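Local coordinates for 4-oxalmesaconate hydratase (Pseudomonas putida, PDB 5CGZ), which catalyses the hydration of 4-carboxy-2-hydroxymuconate to 4-carboxy-4-hydroxy-2-oxoadipate, the third step of gallate degradation, as a zinc-containing hexamer, at residues G20-H25 / Y30-V35; S77-D82 / Y102-P107; I136-G141 / K147-P152. One frame throughout, in Å; residues are numbered along the deposited sequence.

Contact 1 of 3, residues G20-H25 / Y30-V35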
loop_
_atom_site.group_PDB
_atom_site.type_symbol
_atom_site.label_atom_id
_atom_site.label_comp_id
_atom_site.label_asym_id
_atom_site.label_seq_id
_atom_site.Cartn_x
_atom_site.Cartn_y
_atom_site.Cartn_z
ATOM N N GLY A 20 -5.672 -29.370 -6.004
ATOM C CA GLY A 20 -4.487 -29.928 -5.370
ATOM C C GLY A 20 -4.602 -29.954 -3.857
ATOM O O GLY A 20 -4.354 -30.980 -3.229
ATOM N N ALA A 21 -4.973 -28.821 -3.264
ATOM C CA ALA A 21 -5.064 -28.722 -1.817
ATOM C C ALA A 21 -6.083 -29.730 -1.273
ATOM O O ALA A 21 -5.880 -30.330 -0.216
ATOM C CB ALA A 21 -5.436 -27.291 -1.396
ATOM N N ILE A 22 -7.181 -29.905 -1.996
ATOM C CA ILE A 22 -8.225 -30.839 -1.576
ATOM C C ILE A 22 -7.710 -32.286 -1.596
ATOM O O ILE A 22 -7.793 -33.000 -0.587
ATOM C CB ILE A 22 -9.489 -30.699 -2.465
ATOM C CG1 ILE A 22 -10.146 -29.329 -2.223
ATOM C CG2 ILE A 22 -10.478 -31.831 -2.169
ATOM C CD1 ILE A 22 -11.249 -28.968 -3.199
ATOM N N ALA A 23 -7.154 -32.701 -2.734
ATOM C CA ALA A 23 -6.646 -34.062 -2.889
ATOM C C ALA A 23 -5.513 -34.344 -1.911
ATOM O O ALA A 23 -5.433 -35.438 -1.346
ATOM C CB ALA A 23 -6.176 -34.299 -4.327
ATOM N N LEU A 24 -4.641 -33.359 -1.703
ATOM C CA LEU A 24 -3.486 -33.550 -0.833
ATOM C C LEU A 24 -3.925 -33.781 0.617
ATOM O O LEU A 24 -3.458 -34.714 1.280
ATOM C CB LEU A 24 -2.522 -32.353 -0.917
ATOM C CG LEU A 24 -1.174 -32.535 -0.207
ATOM C CD1 LEU A 24 -0.322 -33.591 -0.905
ATOM C CD2 LEU A 24 -0.401 -31.219 -0.084
ATOM N N HIS A 25 -4.816 -32.936 1.123
ATOM C CA HIS A 25 -5.218 -33.076 2.520
ATOM C C HIS A 25 -6.137 -34.294 2.733
ATOM O O HIS A 25 -6.113 -34.908 3.801
ATOM C CB HIS A 25 -5.881 -31.787 3.024
ATOM C CG HIS A 25 -4.912 -30.656 3.215
ATOM N ND1 HIS A 25 -4.509 -29.840 2.178
ATOM C CD2 HIS A 25 -4.236 -30.235 4.312
ATOM C CE1 HIS A 25 -3.640 -28.950 2.632
ATOM N NE2 HIS A 25 -3.458 -29.169 3.924
ATOM N N TYR A 30 -7.975 -35.981 5.969
ATOM C CA TYR A 30 -8.948 -34.898 6.149
ATOM C C TYR A 30 -10.250 -35.211 5.441
ATOM O O TYR A 30 -10.246 -35.673 4.293
ATOM C CB TYR A 30 -8.419 -33.569 5.606
ATOM C CG TYR A 30 -7.397 -32.873 6.458
ATOM C CD1 TYR A 30 -6.080 -33.314 6.493
ATOM C CD2 TYR A 30 -7.736 -31.748 7.198
ATOM C CE1 TYR A 30 -5.134 -32.664 7.252
ATOM C CE2 TYR A 30 -6.795 -31.090 7.966
ATOM C CZ TYR A 30 -5.497 -31.550 7.987
ATOM O OH TYR A 30 -4.553 -30.904 8.748
ATOM N N ALA A 31 -11.362 -34.949 6.124
ATOM C CA ALA A 31 -12.661 -34.903 5.469
ATOM C C ALA A 31 -12.801 -33.527 4.836
ATOM O O ALA A 31 -13.108 -32.540 5.513
ATOM C CB ALA A 31 -13.797 -35.174 6.459
ATOM N N MET A 32 -12.529 -33.461 3.539
ATOM C CA MET A 32 -12.593 -32.205 2.815
ATOM C C MET A 32 -14.019 -31.943 2.360
ATOM O O MET A 32 -14.620 -32.781 1.696
ATOM C CB MET A 32 -11.643 -32.228 1.617
ATOM C CG MET A 32 -10.162 -32.379 2.000
ATOM S SD MET A 32 -9.570 -31.045 3.077
ATOM C CE MET A 32 -9.986 -29.605 2.077
ATOM N N HIS A 33 -14.557 -30.782 2.725
ATOM C CA HIS A 33 -15.899 -30.393 2.291
ATOM C C HIS A 33 -15.879 -29.119 1.449
ATOM O O HIS A 33 -15.231 -28.133 1.811
ATOM C CB HIS A 33 -16.823 -30.186 3.495
ATOM C CG HIS A 33 -18.247 -29.927 3.111
ATOM N ND1 HIS A 33 -19.000 -30.833 2.387
ATOM C CD2 HIS A 33 -19.053 -28.858 3.325
ATOM C CE1 HIS A 33 -20.207 -30.336 2.182
ATOM N NE2 HIS A 33 -20.267 -29.137 2.741
ATOM N N VAL A 34 -16.613 -29.141 0.345
ATOM C CA VAL A 34 -16.710 -27.998 -0.551
ATOM C C VAL A 34 -18.131 -27.436 -0.560
ATOM O O VAL A 34 -19.101 -28.176 -0.760
ATOM C CB VAL A 34 -16.306 -28.383 -1.988
ATOM C CG1 VAL A 34 -16.489 -27.209 -2.952
ATOM C CG2 VAL A 34 -14.870 -28.866 -2.013
ATOM N N VAL A 35 -18.251 -26.133 -0.324
ATOM C CA VAL A 35 -19.499 -25.426 -0.586
ATOM C C VAL A 35 -19.366 -24.624 -1.883
ATOM O O VAL A 35 -18.494 -23.757 -1.990
ATOM C CB VAL A 35 -19.885 -24.460 0.547
ATOM C CG1 VAL A 35 -21.098 -23.629 0.137
ATOM C CG2 VAL A 35 -20.159 -25.209 1.840
#
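Y30 meets H25 just as the chain, having left helix 13-27, turns back into strand 31-36. The contact thus closes the second half of a beta-alpha-beta unit in this Rossmann-like fold, with the short axes running nearly antiparallel at 154°. The backbone N of Y30 donates to O of H25 at 3.1 Å, tying the start of the return to the helix. Beyond that bond the two side chains lie alongside each other and point the same way, yet their rings form an edge-to-face pair with centroids 5.2 Å apart and planes at 88°. CD2 of H25 stands over the rim of one face of Y30, 3.9 Å from CE1. At the end of the phenol, OH hydrogen-bonds E108 of the same chain and N238 of a neighbouring subunit.

The side chain of M32 folds back on itself, bent at chi2 (-59°) and again at chi3, which lays SD 3.8 Å from CB of H25. The methionine CG passes 3.6 Å from the carbonyl O of I22, while its CB meets the I22 CG2 branch at 4.0 Å. The other branch of I22 serves V34: CD1 and V34 CG2 approach to 3.8 Å, the side chains crossing at about a right angle.

Polar chemistry is thereby gathered at one end of a buried, mostly apolar interface. ND1 of H25 donates to O of A21 at 2.8 Å, almost in the ring plane, and that carbonyl also takes the backbone N-H of H25. Because NE2 meets the backbone N of L239 from the neighbouring subunit, the imidazole is probably neutral, protonated on ND1 and accepting at NE2, and both its nitrogens are satisfied, one within its own helix and one across the subunit interface.

Contact 2 of 3, residues S77-D82 / Y102-P107; sequences SVEFFD and YRRVQP
E79 extends from strand 76-80 and R104 from the last turn of helix 92-105, with the CA of E79 and the CA of R104 13.0 Å apart, so the side chains alone span the gap. They come from opposite directions. The arginine runs out straight as far as CD and then bends at chi3 (79°), which turns the guanidinium toward the strand. Its NH2 donates to OE1 of E79 at 2.8 Å with an N-H...O angle of 140°, a salt bridge made through one oxygen. OE1 lies close to the guanidinium plane and is met on its syn side, but from somewhat out of the carboxylate plane; the carboxylate is twisted 37° from the guanidinium and a flat, two-pronged pairing is not achieved. A water fills the second prong. It donates to OE2 of E79 at 2.6 Å and accepts from NH1 of R104 at 3.1 Å, closing a ring around the ion pair. The rim of the F81 ring flanks the carboxylate, its CE1 3.4 Å from OE2 of E79.

OE1 probably has a second mate in NE2 of H33, which would help to fix the carboxylate's rotation. An alanine here removes the acceptor that H33 and R104 share, and the guanidinium would probably be freer to turn, with H33 NE2 left without this mate.

The helix closes at V105, and Q106, with positive phi, is the first residue to leave it; its NE2 reaches back to O of R103 at 3.1 Å. Strand 76-80 pairs in parallel with strand 31-36, which carries H33 alongside the ion pair. V78 and F80 pack on helix 56-74, whereas Y102 leans on helix 122-138, and the salt bridge ties the strand that is outermost in this chain's sheet to helix 92-105 at the protein surface.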
loop_
_atom_site.group_PDB
_atom_site.type_symbol
_atom_site.label_atom_id
_atom_site.label_comp_id
_atom_site.label_asym_id
_atom_site.label_seq_id
_atom_site.Cartn_x
_atom_site.Cartn_y
_atom_site.Cartn_z
ATOM N N SER A 77 -16.374 -34.093 -0.215
ATOM C CA SER A 77 -17.818 -33.978 -0.343
ATOM C C SER A 77 -18.125 -32.567 -0.834
ATOM O O SER A 77 -17.302 -31.660 -0.673
ATOM C CB SER A 77 -18.519 -34.269 0.984
ATOM O OG SER A 77 -18.086 -33.384 2.002
ATOM N N VAL A 78 -19.289 -32.378 -1.447
ATOM C CA VAL A 78 -19.653 -31.070 -1.990
ATOM C C VAL A 78 -21.147 -30.798 -1.822
ATOM O O VAL A 78 -21.972 -31.702 -1.967
ATOM C CB VAL A 78 -19.268 -30.957 -3.482
ATOM C CG1 VAL A 78 -19.933 -32.061 -4.285
ATOM C CG2 VAL A 78 -19.635 -29.573 -4.035
ATOM N N GLU A 79 -21.493 -29.561 -1.482
ATOM C CA GLU A 79 -22.895 -29.165 -1.443
ATOM C C GLU A 79 -23.076 -27.872 -2.221
ATOM O O GLU A 79 -22.111 -27.132 -2.446
ATOM C CB GLU A 79 -23.394 -29.014 -0.001
ATOM C CG GLU A 79 -22.875 -27.798 0.729
ATOM C CD GLU A 79 -23.341 -27.749 2.175
ATOM O OE1 GLU A 79 -22.534 -28.059 3.082
ATOM O OE2 GLU A 79 -24.514 -27.396 2.410
ATOM N N PHE A 80 -24.315 -27.606 -2.628
ATOM C CA PHE A 80 -24.618 -26.495 -3.521
ATOM C C PHE A 80 -25.676 -25.564 -2.929
ATOM O O PHE A 80 -26.823 -25.966 -2.773
ATOM C CB PHE A 80 -25.083 -27.048 -4.875
ATOM C CG PHE A 80 -24.107 -28.009 -5.489
ATOM C CD1 PHE A 80 -23.042 -27.545 -6.250
ATOM C CD2 PHE A 80 -24.237 -29.376 -5.288
ATOM C CE1 PHE A 80 -22.132 -28.424 -6.809
ATOM C CE2 PHE A 80 -23.330 -30.261 -5.847
ATOM C CZ PHE A 80 -22.275 -29.783 -6.609
ATOM N N PHE A 81 -25.301 -24.331 -2.588
ATOM C CA PHE A 81 -26.273 -23.400 -2.022
ATOM C C PHE A 81 -27.224 -22.873 -3.092
ATOM O O PHE A 81 -28.321 -22.423 -2.772
ATOM C CB PHE A 81 -25.593 -22.206 -1.337
ATOM C CG PHE A 81 -25.118 -22.483 0.060
ATOM C CD1 PHE A 81 -24.940 -23.783 0.510
ATOM C CD2 PHE A 81 -24.849 -21.432 0.928
ATOM C CE1 PHE A 81 -24.494 -24.030 1.802
ATOM C CE2 PHE A 81 -24.406 -21.670 2.215
ATOM C CZ PHE A 81 -24.222 -22.973 2.653
ATOM N N ASP A 82 -26.781 -22.892 -4.347
ATOM C CA ASP A 82 -27.585 -22.407 -5.469
ATOM C C ASP A 82 -28.194 -21.016 -5.251
ATOM O O ASP A 82 -29.413 -20.849 -5.369
ATOM C CB ASP A 82 -28.704 -23.415 -5.771
ATOM C CG ASP A 82 -29.430 -23.119 -7.084
ATOM O OD1 ASP A 82 -28.834 -22.493 -7.988
ATOM O OD2 ASP A 82 -30.605 -23.510 -7.210
ATOM N N TYR A 102 -19.969 -24.420 8.957
ATOM C CA TYR A 102 -18.799 -24.324 9.831
ATOM C C TYR A 102 -19.000 -25.113 11.118
ATOM O O TYR A 102 -18.110 -25.849 11.552
ATOM C CB TYR A 102 -18.497 -22.867 10.193
ATOM C CG TYR A 102 -17.563 -22.117 9.256
ATOM C CD1 TYR A 102 -16.182 -22.153 9.440
ATOM C CD2 TYR A 102 -18.066 -21.323 8.224
ATOM C CE1 TYR A 102 -15.319 -21.439 8.598
ATOM C CE2 TYR A 102 -17.211 -20.599 7.378
ATOM C CZ TYR A 102 -15.842 -20.666 7.573
ATOM O OH TYR A 102 -14.998 -19.960 6.744
ATOM N N ARG A 103 -20.159 -24.931 11.744
ATOM C CA ARG A 103 -20.448 -25.600 13.013
ATOM C C ARG A 103 -20.447 -27.128 12.836
ATOM O O ARG A 103 -19.993 -27.861 13.709
ATOM C CB ARG A 103 -21.789 -25.115 13.580
ATOM C CG ARG A 103 -21.772 -23.695 14.170
ATOM C CD ARG A 103 -21.149 -23.700 15.544
ATOM N NE ARG A 103 -21.008 -22.382 16.159
ATOM C CZ ARG A 103 -21.936 -21.785 16.906
ATOM N NH1 ARG A 103 -23.112 -22.373 17.119
ATOM N NH2 ARG A 103 -21.689 -20.588 17.440
ATOM N N ARG A 104 -20.930 -27.598 11.693
ATOM C CA ARG A 104 -20.990 -29.032 11.415
ATOM C C ARG A 104 -19.629 -29.614 11.022
ATOM O O ARG A 104 -19.225 -30.668 11.501
ATOM C CB ARG A 104 -22.010 -29.301 10.306
ATOM C CG ARG A 104 -22.174 -30.763 9.950
ATOM C CD ARG A 104 -23.176 -30.947 8.814
ATOM N NE ARG A 104 -22.606 -30.646 7.500
ATOM C CZ ARG A 104 -23.007 -29.643 6.719
ATOM N NH1 ARG A 104 -23.985 -28.832 7.116
ATOM N NH2 ARG A 104 -22.431 -29.452 5.537
ATOM N N VAL A 105 -18.917 -28.920 10.147
ATOM C CA VAL A 105 -17.656 -29.429 9.628
ATOM C C VAL A 105 -16.490 -29.213 10.603
ATOM O O VAL A 105 -15.567 -30.028 10.665
ATOM C CB VAL A 105 -17.326 -28.769 8.267
ATOM C CG1 VAL A 105 -15.899 -29.116 7.827
ATOM C CG2 VAL A 105 -18.352 -29.189 7.216
ATOM N N GLN A 106 -16.543 -28.124 11.365
ATOM C CA GLN A 106 -15.444 -27.751 12.261
ATOM C C GLN A 106 -14.086 -27.778 11.540
ATOM O O GLN A 106 -13.152 -28.452 11.974
ATOM C CB GLN A 106 -15.418 -28.685 13.476
ATOM C CG GLN A 106 -16.660 -28.579 14.374
ATOM C CD GLN A 106 -16.615 -27.366 15.290
ATOM O OE1 GLN A 106 -15.541 -26.857 15.608
ATOM N NE2 GLN A 106 -17.784 -26.892 15.711
ATOM N N PRO A 107 -13.968 -27.039 10.430
ATOM C CA PRO A 107 -12.762 -27.161 9.594
ATOM C C PRO A 107 -11.482 -26.677 10.282
ATOM O O PRO A 107 -11.527 -25.754 11.103
ATOM C CB PRO A 107 -13.090 -26.285 8.381
ATOM C CG PRO A 107 -14.055 -25.247 8.923
ATOM C CD PRO A 107 -14.888 -25.988 9.948
HETATM O O HOH W 1 -25.483 -27.324 4.820
#

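Contact 3 of 3, residues I136-G141 / K147-P152; sequences IAQAEG and KIVGAP
Q138 and A137 supply the two hydrogen bonds that fasten the last part of helix 122-138 to the loop leading into strand 154-157 of the Rossmann-like fold. NE2 of Q138 donates to O of G150 at 2.8 Å, with the acceptor close to the plane of the amide. The side chain gets there by extending beyond CG (chi2 175°). In the other bond, N of V149 gives its hydrogen to O of A137 at 3.0 Å, almost perfectly straight at 178°, though it approaches from above the carbonyl plane. The same oxygen accepts from NE of R103, so the A137 carbonyl is gripped by both the loop and helix 92-105.

Packing spreads from these bonds in two patches. CB of A137 meets CG2 of V149 at 3.7 Å, next to Y102. Farther out, I148 lies obliquely across E140, whose OE1 forms a salt bridge with R50 of a third subunit; T217 of the second subunit packs there too. The aliphatic part of the glutamate makes the nearest approach, its CG 3.7 Å from CG2 of I148.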
loop_
_atom_site.group_PDB
_atom_site.type_symbol
_atom_site.label_atom_id
_atom_site.label_comp_id
_atom_site.label_asym_id
_atom_site.label_seq_id
_atom_site.Cartn_x
_atom_site.Cartn_y
_atom_site.Cartn_z
ATOM N N ILE A 136 -19.191 -15.666 12.875
ATOM C CA ILE A 136 -20.493 -15.973 13.477
ATOM C C ILE A 136 -20.420 -17.317 14.205
ATOM O O ILE A 136 -20.898 -17.450 15.336
ATOM C CB ILE A 136 -21.633 -16.031 12.432
ATOM C CG1 ILE A 136 -21.749 -14.703 11.672
ATOM C CG2 ILE A 136 -22.975 -16.415 13.108
ATOM C CD1 ILE A 136 -21.896 -13.494 12.566
ATOM N N ALA A 137 -19.786 -18.296 13.560
ATOM C CA ALA A 137 -19.674 -19.646 14.119
ATOM C C ALA A 137 -18.778 -19.699 15.365
ATOM O O ALA A 137 -18.819 -20.669 16.134
ATOM C CB ALA A 137 -19.159 -20.607 13.056
ATOM N N GLN A 138 -17.975 -18.656 15.565
ATOM C CA GLN A 138 -17.179 -18.527 16.785
ATOM C C GLN A 138 -17.995 -18.034 17.990
ATOM O O GLN A 138 -17.563 -18.171 19.134
ATOM C CB GLN A 138 -16.015 -17.556 16.562
ATOM C CG GLN A 138 -14.940 -18.013 15.581
ATOM C CD GLN A 138 -13.898 -16.919 15.357
ATOM O OE1 GLN A 138 -14.223 -15.730 15.431
ATOM N NE2 GLN A 138 -12.647 -17.313 15.088
ATOM N N ALA A 139 -19.152 -17.431 17.733
ATOM C CA ALA A 139 -19.873 -16.702 18.784
ATOM C C ALA A 139 -20.694 -17.628 19.678
ATOM O O ALA A 139 -21.559 -18.361 19.201
ATOM C CB ALA A 139 -20.775 -15.644 18.166
ATOM N N GLU A 140 -20.426 -17.584 20.979
ATOM C CA GLU A 140 -21.131 -18.449 21.915
ATOM C C GLU A 140 -22.598 -18.020 22.029
ATOM O O GLU A 140 -23.432 -18.753 22.554
ATOM C CB GLU A 140 -20.419 -18.448 23.276
ATOM C CG GLU A 140 -19.100 -19.232 23.219
ATOM C CD GLU A 140 -18.313 -19.239 24.523
ATOM O OE1 GLU A 140 -17.070 -19.084 24.464
ATOM O OE2 GLU A 140 -18.924 -19.414 25.601
ATOM N N GLY A 141 -22.913 -16.846 21.488
ATOM C CA GLY A 141 -24.282 -16.361 21.456
ATOM C C GLY A 141 -25.019 -16.754 20.185
ATOM O O GLY A 141 -26.217 -16.491 20.039
ATOM N N LYS A 147 -21.356 -26.507 19.881
ATOM C CA LYS A 147 -19.902 -26.386 19.917
ATOM C C LYS A 147 -19.436 -25.285 18.955
ATOM O O LYS A 147 -19.739 -25.334 17.762
ATOM C CB LYS A 147 -19.241 -27.715 19.552
ATOM C CG LYS A 147 -17.733 -27.677 19.679
ATOM C CD LYS A 147 -17.076 -28.918 19.096
ATOM C CE LYS A 147 -15.562 -28.841 19.274
ATOM N NZ LYS A 147 -14.838 -29.731 18.321
ATOM N N ILE A 148 -18.714 -24.293 19.471
ATOM C CA ILE A 148 -18.278 -23.178 18.636
ATOM C C ILE A 148 -17.077 -23.566 17.782
ATOM O O ILE A 148 -16.395 -24.559 18.044
ATOM C CB ILE A 148 -17.910 -21.929 19.472
ATOM C CG1 ILE A 148 -16.642 -22.180 20.292
ATOM C CG2 ILE A 148 -19.073 -21.520 20.371
ATOM C CD1 ILE A 148 -16.209 -20.994 21.122
ATOM N N VAL A 149 -16.833 -22.770 16.752
ATOM C CA VAL A 149 -15.649 -22.901 15.916
ATOM C C VAL A 149 -14.465 -22.196 16.590
ATOM O O VAL A 149 -14.656 -21.218 17.324
ATOM C CB VAL A 149 -15.927 -22.315 14.514
ATOM C CG1 VAL A 149 -14.657 -21.847 13.841
ATOM C CG2 VAL A 149 -16.678 -23.337 13.663
ATOM N N GLY A 150 -13.252 -22.700 16.364
ATOM C CA GLY A 150 -12.049 -22.063 16.890
ATOM C C GLY A 150 -11.554 -20.961 15.956
ATOM O O GLY A 150 -12.318 -20.066 15.590
ATOM N N ALA A 151 -10.286 -21.034 15.554
ATOM C CA ALA A 151 -9.713 -20.035 14.652
ATOM C C ALA A 151 -8.975 -20.697 13.497
ATOM O O ALA A 151 -7.763 -20.559 13.380
ATOM C CB ALA A 151 -8.770 -19.095 15.418
ATOM N N PRO A 152 -9.703 -21.431 12.642
ATOM C CA PRO A 152 -9.025 -22.067 11.507
ATOM C C PRO A 152 -8.432 -21.013 10.581
ATOM O O PRO A 152 -9.103 -20.026 10.290
ATOM C CB PRO A 152 -10.147 -22.851 10.805
ATOM C CG PRO A 152 -11.421 -22.130 11.215
ATOM C CD PRO A 152 -11.164 -21.646 12.622
#

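The three contacts follow one another along the chain without overlapping, and each step is joined to the next by a polar side chain. Contacts 1 and 2, with centres about 12 Å apart, share the sheet through the adjacent strands 31-36 and 76-80; H33, on strand 31-36, reaches both S77 and E79. Contact 3 lies about 15 Å from contact 2 and about 21 Å from contact 1, centre to centre. R103, on helix 92-105, reaches contact 3 from contact 2, whereas contacts 1 and 3 do not touch. The series therefore runs from the buried sheet to the periphery, and contacts 1 and 3 both meet the second subunit of the hexamer.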